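Local coordinates for TPR repeat-containing protein (Cytophaga hutchinsonii, PDB 3U4T) that is of unknown function but, as a helical tetratricopeptide-repeat protein, probably serves as a scaffold for binding other proteins or peptides, at residues 78-83 with 94-99; 114-119 with 129-134; 146-151 with 162-167. The protein carries 1 engineered substitution. All blocks are in the same frame, centred on the assembly; numbering follows the deposited sequence.

Interaction 1 (78-83 with 94-99)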
loop_
_atom_site.group_PDB
_atom_site.type_symbol
_atom_site.label_atom_id
_atom_site.label_comp_id
_atom_site.label_asym_id
_atom_site.label_seq_id
_atom_site.Cartn_x
_atom_site.Cartn_y
_atom_site.Cartn_z
ATOM N N GLU A 78 14.821 10.249 -1.682
ATOM C CA GLU A 78 13.525 9.577 -1.746
ATOM C C GLU A 78 12.706 10.081 -2.931
ATOM O O GLU A 78 12.240 9.288 -3.748
ATOM C CB GLU A 78 12.755 9.799 -0.447
ATOM C CG GLU A 78 11.278 9.511 -0.535
ATOM C CD GLU A 78 10.575 9.752 0.782
ATOM O OE1 GLU A 78 10.953 10.701 1.505
ATOM O OE2 GLU A 78 9.634 8.999 1.090
ATOM N N TYR A 79 12.544 11.399 -3.031
ATOM C CA TYR A 79 11.786 11.973 -4.132
ATOM C C TYR A 79 12.477 11.811 -5.479
ATOM O O TYR A 79 11.823 11.803 -6.517
ATOM C CB TYR A 79 11.474 13.443 -3.861
ATOM C CG TYR A 79 10.280 13.595 -2.947
ATOM C CD1 TYR A 79 10.436 13.671 -1.566
ATOM C CD2 TYR A 79 8.987 13.519 -3.459
ATOM C CE1 TYR A 79 9.338 13.655 -0.722
ATOM C CE2 TYR A 79 7.886 13.500 -2.627
ATOM C CZ TYR A 79 8.064 13.562 -1.266
ATOM O OH TYR A 79 6.962 13.494 -0.459
ATOM N N TYR A 80 13.796 11.666 -5.467
ATOM C CA TYR A 80 14.506 11.478 -6.720
ATOM C C TYR A 80 14.023 10.140 -7.253
ATOM O O TYR A 80 13.653 10.026 -8.422
ATOM C CB TYR A 80 16.019 11.443 -6.501
ATOM C CG TYR A 80 16.816 11.496 -7.786
ATOM C CD1 TYR A 80 16.207 11.833 -8.996
ATOM C CD2 TYR A 80 18.188 11.246 -7.789
ATOM C CE1 TYR A 80 16.949 11.922 -10.183
ATOM C CE2 TYR A 80 18.935 11.330 -8.964
ATOM C CZ TYR A 80 18.308 11.667 -10.154
ATOM O OH TYR A 80 19.026 11.719 -11.319
ATOM N N GLY A 81 14.011 9.139 -6.370
ATOM C CA GLY A 81 13.551 7.811 -6.736
ATOM C C GLY A 81 12.075 7.778 -7.102
ATOM O O GLY A 81 11.684 7.126 -8.083
ATOM N N LYS A 82 11.235 8.459 -6.325
ATOM C CA LYS A 82 9.817 8.472 -6.651
ATOM C C LYS A 82 9.644 9.071 -8.044
ATOM O O LYS A 82 8.824 8.602 -8.831
ATOM C CB LYS A 82 9.015 9.307 -5.656
ATOM C CG LYS A 82 8.834 8.697 -4.285
ATOM C CD LYS A 82 7.881 9.560 -3.465
ATOM C CE LYS A 82 7.823 9.128 -2.013
ATOM N NZ LYS A 82 7.471 7.695 -1.867
ATOM N N ILE A 83 10.420 10.111 -8.343
ATOM C CA ILE A 83 10.338 10.755 -9.651
ATOM C C ILE A 83 10.851 9.860 -10.763
ATOM O O ILE A 83 10.288 9.850 -11.852
ATOM C CB ILE A 83 11.100 12.096 -9.666
ATOM C CG1 ILE A 83 10.411 13.076 -8.726
ATOM C CG2 ILE A 83 11.110 12.681 -11.058
ATOM C CD1 ILE A 83 11.219 14.319 -8.456
ATOM N N ILE A 94 15.443 2.612 -7.737
ATOM C CA ILE A 94 15.758 1.680 -6.655
ATOM C C ILE A 94 17.037 2.119 -5.942
ATOM O O ILE A 94 17.135 2.046 -4.716
ATOM C CB ILE A 94 15.954 0.226 -7.158
ATOM C CG1 ILE A 94 14.649 -0.322 -7.748
ATOM C CG2 ILE A 94 16.410 -0.665 -5.996
ATOM C CD1 ILE A 94 13.505 -0.427 -6.766
ATOM N N GLN A 95 18.022 2.584 -6.700
ATOM C CA GLN A 95 19.269 3.019 -6.085
ATOM C C GLN A 95 19.031 4.226 -5.195
ATOM O O GLN A 95 19.580 4.317 -4.101
ATOM C CB GLN A 95 20.307 3.348 -7.155
ATOM C CG GLN A 95 20.997 2.131 -7.756
ATOM C CD GLN A 95 22.293 2.499 -8.457
ATOM O OE1 GLN A 95 22.286 2.934 -9.606
ATOM N NE2 GLN A 95 23.414 2.348 -7.753
ATOM N N GLN A 96 18.202 5.149 -5.670
ATOM C CA GLN A 96 17.881 6.352 -4.914
ATOM C C GLN A 96 17.149 6.000 -3.626
ATOM O O GLN A 96 17.311 6.669 -2.608
ATOM C CB GLN A 96 17.023 7.294 -5.751
ATOM C CG GLN A 96 17.689 7.757 -7.026
ATOM C CD GLN A 96 19.124 8.141 -6.799
ATOM O OE1 GLN A 96 19.427 8.960 -5.941
ATOM N NE2 GLN A 96 20.023 7.537 -7.564
ATOM N N TYR A 97 16.334 4.952 -3.668
ATOM C CA TYR A 97 15.621 4.529 -2.464
ATOM C C TYR A 97 16.640 3.987 -1.489
ATOM O O TYR A 97 16.530 4.202 -0.284
ATOM C CB TYR A 97 14.574 3.432 -2.743
ATOM C CG TYR A 97 13.362 3.890 -3.519
ATOM C CD1 TYR A 97 12.861 5.187 -3.375
ATOM C CD2 TYR A 97 12.698 3.021 -4.382
ATOM C CE1 TYR A 97 11.725 5.612 -4.079
ATOM C CE2 TYR A 97 11.558 3.434 -5.087
ATOM C CZ TYR A 97 11.081 4.729 -4.927
ATOM O OH TYR A 97 9.958 5.142 -5.607
ATOM N N GLN A 98 17.635 3.285 -2.017
ATOM C CA GLN A 98 18.667 2.719 -1.177
ATOM C C GLN A 98 19.492 3.846 -0.610
ATOM O O GLN A 98 19.738 3.911 0.586
ATOM C CB GLN A 98 19.545 1.788 -1.983
ATOM C CG GLN A 98 20.708 1.223 -1.193
ATOM C CD GLN A 98 20.253 0.424 0.015
ATOM O OE1 GLN A 98 19.632 -0.625 -0.121
ATOM N NE2 GLN A 98 20.562 0.925 1.209
ATOM N N ALA A 99 19.903 4.759 -1.474
ATOM C CA ALA A 99 20.702 5.896 -1.031
ATOM C C ALA A 99 20.050 6.645 0.134
ATOM O O ALA A 99 20.720 7.054 1.075
ATOM C CB ALA A 99 20.926 6.844 -2.191
#
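Glu78 meets Tyr97 through its backbone: the carbonyl O lies at the edge of the Tyr97 ring, near its plane, 3.7 Å from CE1. Its carboxylate serves elsewhere, in a salt bridge to Arg107, with a long ion pair to Lys82 one turn on. The first bond of the Tyr80 side chain points toward the facing helix; with CG anti to the backbone N (chi1 -170°), the CD2 side of its ring lies against the bent chain of Gln96; OE1 comes to 3.2 Å from CD2, and ring and amide planes are 55° apart. Gly81 gives the closest backbone approach, its CA 4.9 Å from the CA of Gln96. Gln96 CB packs 3.6 Å from Gly81 N, and a beta carbon on Gly81 would collide with Tyr97 CE1, so the missing side chain lets the ring lie against the backbone. Lys82 continues this bed: Tyr97 OH reaches to 3.5 Å from Lys82 CA, and the two side chains cross at about a right angle. No hydrogen bond links the segments. Their axes run antiparallel at 164° and approach to 7.6 Å, the antiparallel helix pair of a tetratricopeptide-like solenoid. On the side of helix 53-64, Tyr80 OH is hydrogen-bonded to Glu61 and its ring meets that of Phe64; helix 40-49 receives Tyr79 and Lys82, while helix 109-120 touches Glu78, Lys82 and Tyr97.

Interaction 2 (114-119 with 129-134). Engineered in segment 129-134: Glu132 (natural residue Ser).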
loop_
_atom_site.group_PDB
_atom_site.type_symbol
_atom_site.label_atom_id
_atom_site.label_comp_id
_atom_site.label_asym_id
_atom_site.label_seq_id
_atom_site.Cartn_x
_atom_site.Cartn_y
_atom_site.Cartn_z
ATOM N N ILE A 114 11.195 -0.628 -1.852
ATOM C CA ILE A 114 11.906 -1.492 -2.776
ATOM C C ILE A 114 11.223 -2.852 -2.870
ATOM O O ILE A 114 11.114 -3.431 -3.953
ATOM C CB ILE A 114 13.368 -1.642 -2.351
ATOM C CG1 ILE A 114 14.031 -0.254 -2.339
ATOM C CG2 ILE A 114 14.081 -2.582 -3.291
ATOM C CD1 ILE A 114 15.534 -0.242 -2.069
ATOM N N GLY A 115 10.741 -3.347 -1.733
ATOM C CA GLY A 115 10.052 -4.627 -1.715
ATOM C C GLY A 115 8.757 -4.557 -2.501
ATOM O O GLY A 115 8.482 -5.424 -3.341
ATOM N N SER A 116 7.942 -3.539 -2.231
ATOM C CA SER A 116 6.691 -3.387 -2.948
ATOM C C SER A 116 6.966 -3.419 -4.439
ATOM O O SER A 116 6.207 -4.038 -5.193
ATOM C CB SER A 116 6.020 -2.069 -2.588
ATOM O OG SER A 116 5.641 -2.067 -1.228
ATOM N N TYR A 117 8.048 -2.759 -4.864
ATOM C CA TYR A 117 8.406 -2.723 -6.281
ATOM C C TYR A 117 8.520 -4.124 -6.863
ATOM O O TYR A 117 7.912 -4.442 -7.877
ATOM C CB TYR A 117 9.746 -2.015 -6.521
ATOM C CG TYR A 117 10.194 -2.148 -7.964
ATOM C CD1 TYR A 117 9.596 -1.385 -8.970
ATOM C CD2 TYR A 117 11.138 -3.100 -8.339
ATOM C CE1 TYR A 117 9.919 -1.569 -10.310
ATOM C CE2 TYR A 117 11.474 -3.299 -9.687
ATOM C CZ TYR A 117 10.855 -2.530 -10.667
ATOM O OH TYR A 117 11.148 -2.741 -12.006
ATOM N N PHE A 118 9.318 -4.959 -6.226
ATOM C CA PHE A 118 9.508 -6.310 -6.721
ATOM C C PHE A 118 8.259 -7.185 -6.542
ATOM O O PHE A 118 8.048 -8.167 -7.282
ATOM C CB PHE A 118 10.740 -6.920 -6.044
ATOM C CG PHE A 118 12.030 -6.312 -6.511
ATOM C CD1 PHE A 118 12.539 -6.611 -7.772
ATOM C CD2 PHE A 118 12.691 -5.382 -5.737
ATOM C CE1 PHE A 118 13.676 -5.988 -8.248
ATOM C CE2 PHE A 118 13.838 -4.752 -6.215
ATOM C CZ PHE A 118 14.325 -5.058 -7.470
ATOM N N TYR A 119 7.433 -6.817 -5.565
ATOM C CA TYR A 119 6.186 -7.519 -5.292
ATOM C C TYR A 119 5.270 -7.293 -6.488
ATOM O O TYR A 119 4.618 -8.223 -6.971
ATOM C CB TYR A 119 5.549 -6.965 -4.008
ATOM C CG TYR A 119 4.104 -7.335 -3.806
ATOM C CD1 TYR A 119 3.082 -6.576 -4.374
ATOM C CD2 TYR A 119 3.749 -8.440 -3.029
ATOM C CE1 TYR A 119 1.741 -6.904 -4.173
ATOM C CE2 TYR A 119 2.423 -8.775 -2.825
ATOM C CZ TYR A 119 1.423 -8.007 -3.400
ATOM O OH TYR A 119 0.108 -8.373 -3.212
ATOM N N GLN A 129 12.368 -10.351 1.094
ATOM C CA GLN A 129 13.675 -10.077 1.700
ATOM C C GLN A 129 13.769 -8.641 2.171
ATOM O O GLN A 129 14.150 -8.378 3.318
ATOM C CB GLN A 129 14.840 -10.318 0.729
ATOM C CG GLN A 129 16.157 -9.824 1.341
ATOM C CD GLN A 129 17.189 -9.337 0.335
ATOM O OE1 GLN A 129 18.076 -8.563 0.685
ATOM N NE2 GLN A 129 17.095 -9.805 -0.912
ATOM N N TYR A 130 13.428 -7.713 1.276
ATOM C CA TYR A 130 13.486 -6.295 1.585
ATOM C C TYR A 130 12.390 -5.808 2.526
ATOM O O TYR A 130 12.627 -4.915 3.345
ATOM C CB TYR A 130 13.480 -5.477 0.297
ATOM C CG TYR A 130 14.865 -5.230 -0.264
ATOM C CD1 TYR A 130 15.504 -3.998 -0.097
ATOM C CD2 TYR A 130 15.551 -6.233 -0.934
ATOM C CE1 TYR A 130 16.805 -3.776 -0.590
ATOM C CE2 TYR A 130 16.846 -6.023 -1.426
ATOM C CZ TYR A 130 17.462 -4.794 -1.247
ATOM O OH TYR A 130 18.740 -4.598 -1.715
HETATM N N MSE A 131 11.191 -6.376 2.407
HETATM C CA MSE A 131 10.116 -5.981 3.306
HETATM C C MSE A 131 10.479 -6.395 4.737
HETATM O O MSE A 131 10.104 -5.721 5.689
HETATM C CB MSE A 131 8.790 -6.615 2.885
HETATM C CG MSE A 131 7.991 -5.771 1.893
HETATM SE SE MSE A 131 6.457 -6.724 1.264
HETATM C CE MSE A 131 6.086 -5.629 -0.302
ATOM N N GLU A 132 11.226 -7.487 4.883
ATOM C CA GLU A 132 11.639 -7.957 6.201
ATOM C C GLU A 132 12.721 -7.079 6.826
ATOM O O GLU A 132 12.942 -7.141 8.042
ATOM C CB GLU A 132 12.139 -9.401 6.131
ATOM C CG GLU A 132 11.050 -10.433 5.880
ATOM C CD GLU A 132 11.607 -11.836 5.825
ATOM O OE1 GLU A 132 12.683 -11.999 5.228
ATOM O OE2 GLU A 132 10.985 -12.777 6.360
ATOM N N LYS A 133 13.397 -6.276 6.000
ATOM C CA LYS A 133 14.447 -5.369 6.482
ATOM C C LYS A 133 13.844 -4.298 7.380
ATOM O O LYS A 133 14.560 -3.598 8.084
ATOM C CB LYS A 133 15.159 -4.665 5.322
ATOM C CG LYS A 133 16.146 -5.526 4.513
ATOM C CD LYS A 133 16.939 -4.626 3.553
ATOM C CE LYS A 133 17.722 -5.420 2.503
ATOM N NZ LYS A 133 18.731 -6.357 3.075
ATOM N N GLN A 134 12.524 -4.156 7.337
ATOM C CA GLN A 134 11.850 -3.169 8.171
ATOM C C GLN A 134 11.574 -3.741 9.553
ATOM O O GLN A 134 11.554 -3.010 10.538
ATOM C CB GLN A 134 10.523 -2.765 7.550
ATOM C CG GLN A 134 10.631 -1.956 6.287
ATOM C CD GLN A 134 9.346 -2.010 5.507
ATOM O OE1 GLN A 134 8.891 -1.018 4.962
ATOM N NE2 GLN A 134 8.758 -3.191 5.445
#
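Gly115 and Tyr130 mark the closest backbone approach, with their CA atoms 5.0 Å apart. Segment 114-119 is helical throughout, whereas 129-131 continue a helix and 132-134 keep helical backbone angles without its regular bonds. Without a side chain, Gly115 leaves room for Met131, a selenomethionine; a beta carbon there would run into Met131 CG. The Met131 chain is extended beyond CG and lays its terminal methyl along the backbone of the first helix, CE standing 3.6 Å from Gly115 C and 3.4 Å from Ser116 N. The same methyl touches Tyr119 CB at 4.0 Å, while Ser116 OG is hydrogen-bonded to Gly112 O one turn back. Ile114 presents CG2, set anti to its backbone N, over one face of the Tyr130 ring in a CH-pi contact, 4.1 Å from the centroid and 23° off the normal. Lys133 CE lies over the opposite face, so the ring is sandwiched between aliphatic carbons. Replacing Tyr130 by an alanine is likely to leave Ile114 CG2 without its aromatic partner and the Lys133 chain without the ring it lies on. Within 129-134, Gln134 NE2 donates a hydrogen bond to Met131 O at 2.9 Å, on a lone pair in the carbonyl plane. Small glycine on one helix facing large side chains on the next is consistent with the packing of successive helices in a tetratricopeptide-like solenoid.

Interaction 3 (146-151 with 162-167)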
loop_
_atom_site.group_PDB
_atom_site.type_symbol
_atom_site.label_atom_id
_atom_site.label_comp_id
_atom_site.label_asym_id
_atom_site.label_seq_id
_atom_site.Cartn_x
_atom_site.Cartn_y
_atom_site.Cartn_z
ATOM N N TYR A 146 1.006 -5.789 6.849
ATOM C CA TYR A 146 -0.050 -6.062 5.877
ATOM C C TYR A 146 0.551 -6.390 4.500
ATOM O O TYR A 146 0.142 -7.351 3.829
ATOM C CB TYR A 146 -0.969 -4.848 5.759
ATOM C CG TYR A 146 -2.052 -4.988 4.712
ATOM C CD1 TYR A 146 -2.301 -3.966 3.798
ATOM C CD2 TYR A 146 -2.842 -6.134 4.647
ATOM C CE1 TYR A 146 -3.311 -4.083 2.840
ATOM C CE2 TYR A 146 -3.856 -6.256 3.694
ATOM C CZ TYR A 146 -4.081 -5.229 2.794
ATOM O OH TYR A 146 -5.075 -5.354 1.852
ATOM N N GLU A 147 1.524 -5.579 4.091
ATOM C CA GLU A 147 2.201 -5.761 2.817
ATOM C C GLU A 147 3.147 -6.946 2.841
ATOM O O GLU A 147 3.395 -7.570 1.813
ATOM C CB GLU A 147 2.955 -4.486 2.435
ATOM C CG GLU A 147 2.087 -3.509 1.653
ATOM C CD GLU A 147 2.592 -2.090 1.719
ATOM O OE1 GLU A 147 3.716 -1.882 2.231
ATOM O OE2 GLU A 147 1.864 -1.184 1.256
ATOM N N LEU A 148 3.672 -7.262 4.019
ATOM C CA LEU A 148 4.572 -8.386 4.130
ATOM C C LEU A 148 3.749 -9.662 4.047
ATOM O O LEU A 148 4.142 -10.616 3.369
ATOM C CB LEU A 148 5.354 -8.314 5.445
ATOM C CG LEU A 148 6.319 -9.468 5.760
ATOM C CD1 LEU A 148 7.249 -9.759 4.587
ATOM C CD2 LEU A 148 7.112 -9.100 6.996
ATOM N N GLY A 149 2.592 -9.672 4.708
ATOM C CA GLY A 149 1.731 -10.849 4.677
ATOM C C GLY A 149 1.278 -11.190 3.265
ATOM O O GLY A 149 1.208 -12.368 2.868
ATOM N N GLN A 150 0.970 -10.149 2.499
ATOM C CA GLN A 150 0.547 -10.329 1.129
ATOM C C GLN A 150 1.696 -10.920 0.326
ATOM O O GLN A 150 1.486 -11.777 -0.534
ATOM C CB GLN A 150 0.133 -8.997 0.521
ATOM C CG GLN A 150 -1.125 -8.408 1.128
ATOM C CD GLN A 150 -1.513 -7.122 0.449
ATOM O OE1 GLN A 150 -0.866 -6.097 0.625
ATOM N NE2 GLN A 150 -2.561 -7.175 -0.356
ATOM N N ALA A 151 2.915 -10.465 0.595
ATOM C CA ALA A 151 4.056 -11.000 -0.145
ATOM C C ALA A 151 4.163 -12.489 0.147
ATOM O O ALA A 151 4.328 -13.285 -0.769
ATOM C CB ALA A 151 5.339 -10.291 0.246
ATOM N N ASP A 162 -0.360 -15.745 7.428
ATOM C CA ASP A 162 -1.334 -15.720 8.519
ATOM C C ASP A 162 -0.778 -15.033 9.754
ATOM O O ASP A 162 -1.404 -14.129 10.297
ATOM C CB ASP A 162 -1.770 -17.158 8.867
ATOM C CG ASP A 162 -3.137 -17.219 9.569
ATOM O OD1 ASP A 162 -3.958 -16.299 9.379
ATOM O OD2 ASP A 162 -3.397 -18.208 10.294
ATOM N N SER A 163 0.401 -15.461 10.191
ATOM C CA SER A 163 1.036 -14.886 11.378
ATOM C C SER A 163 1.229 -13.393 11.196
ATOM O O SER A 163 1.032 -12.603 12.126
ATOM C CB SER A 163 2.396 -15.535 11.629
ATOM O OG SER A 163 2.261 -16.940 11.748
ATOM N N SER A 164 1.624 -13.014 9.988
ATOM C CA SER A 164 1.853 -11.615 9.675
ATOM C C SER A 164 0.521 -10.872 9.695
ATOM O O SER A 164 0.468 -9.692 10.036
ATOM C CB SER A 164 2.533 -11.499 8.306
ATOM O OG SER A 164 2.704 -10.145 7.929
ATOM N N PHE A 165 -0.561 -11.551 9.328
ATOM C CA PHE A 165 -1.866 -10.900 9.352
ATOM C C PHE A 165 -2.358 -10.842 10.798
ATOM O O PHE A 165 -3.090 -9.928 11.179
ATOM C CB PHE A 165 -2.872 -11.642 8.463
ATOM C CG PHE A 165 -2.563 -11.550 6.996
ATOM C CD1 PHE A 165 -2.243 -10.317 6.412
ATOM C CD2 PHE A 165 -2.568 -12.693 6.196
ATOM C CE1 PHE A 165 -1.936 -10.235 5.048
ATOM C CE2 PHE A 165 -2.264 -12.617 4.840
ATOM C CZ PHE A 165 -1.945 -11.392 4.268
ATOM N N VAL A 166 -1.956 -11.828 11.601
ATOM C CA VAL A 166 -2.320 -11.846 13.014
ATOM C C VAL A 166 -1.714 -10.600 13.653
ATOM O O VAL A 166 -2.268 -10.045 14.593
ATOM C CB VAL A 166 -1.749 -13.076 13.746
ATOM C CG1 VAL A 166 -1.804 -12.851 15.245
ATOM C CG2 VAL A 166 -2.542 -14.314 13.380
ATOM N N LYS A 167 -0.564 -10.175 13.136
ATOM C CA LYS A 167 0.116 -8.987 13.643
ATOM C C LYS A 167 -0.633 -7.721 13.290
ATOM O O LYS A 167 -0.653 -6.770 14.080
ATOM C CB LYS A 167 1.536 -8.887 13.081
ATOM C CG LYS A 167 2.583 -9.662 13.846
ATOM C CD LYS A 167 2.851 -9.014 15.197
ATOM C CE LYS A 167 4.014 -9.696 15.896
ATOM N NZ LYS A 167 4.379 -9.010 17.159
#
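Phe165 rests its ring tip on the backbone of Gly149, with CZ 3.4 Å from Gly149 C, at the centre of the antiparallel helix pair of a tetratricopeptide repeat. Here CG stands anti to the carbonyl carbon (chi1 -68°), and the end of the side chain comes close to helix 142-154. The ring turns its edge to Tyr146 O, which lies near its plane 3.8 Å from CE1. CE1 is also 4.2 Å from Tyr146 CD2, a looser apolar touch, and Gln150 adds its backbone N close to CZ. A beta carbon on Gly149 would strike Phe165 CE1 and crowd the hydroxyl of Ser164, so glycine is what permits this depth of insertion. Ser164 fills the neighbouring place: its CB packs on Gly149 CA, and its hydroxyl sits beside Leu148 CB. The hydroxyl is held by a hydrogen bond to Phe145 O, one turn before Gly149, which ties the second helix to the backbone of the first.

Beyond this shell, the segment axes run 165° apart in direction and approach to 8.1 Å. Trp181 of helix 176-189 meets the rings of both Phe165 and Tyr146, lying flatter to the first than to the second, and also touches Gln150. Leu148 and Ala151 face helix 124-131, so the pair is packed between helix 124-131 and helix 176-189. The Ser164 OG atom approaches Gly149 N to 3.3 Å, but at an angle too poor for a hydrogen bond.

The three contacts follow one another along the solenoid, each joining a different pair of consecutive helices around a glycine. Interactions 1 and 3 share a pattern, an aromatic ring on the glycine backbone; interaction 2 substitutes the selenomethionine methyl and adds a CH-pi contact. Interaction 3 is the most buried, with four of six touching residues buried, while interactions 1 and 2 are partly buried. Neighbours interlock: Tyr97 CB meets Ile114 CG1 at 3.7 Å between interactions 1 and 2, and Tyr119 OH meets Gln150 CB at 3.8 Å between interactions 2 and 3. Interactions 1 and 3 stay about 11 Å apart at their nearest atoms.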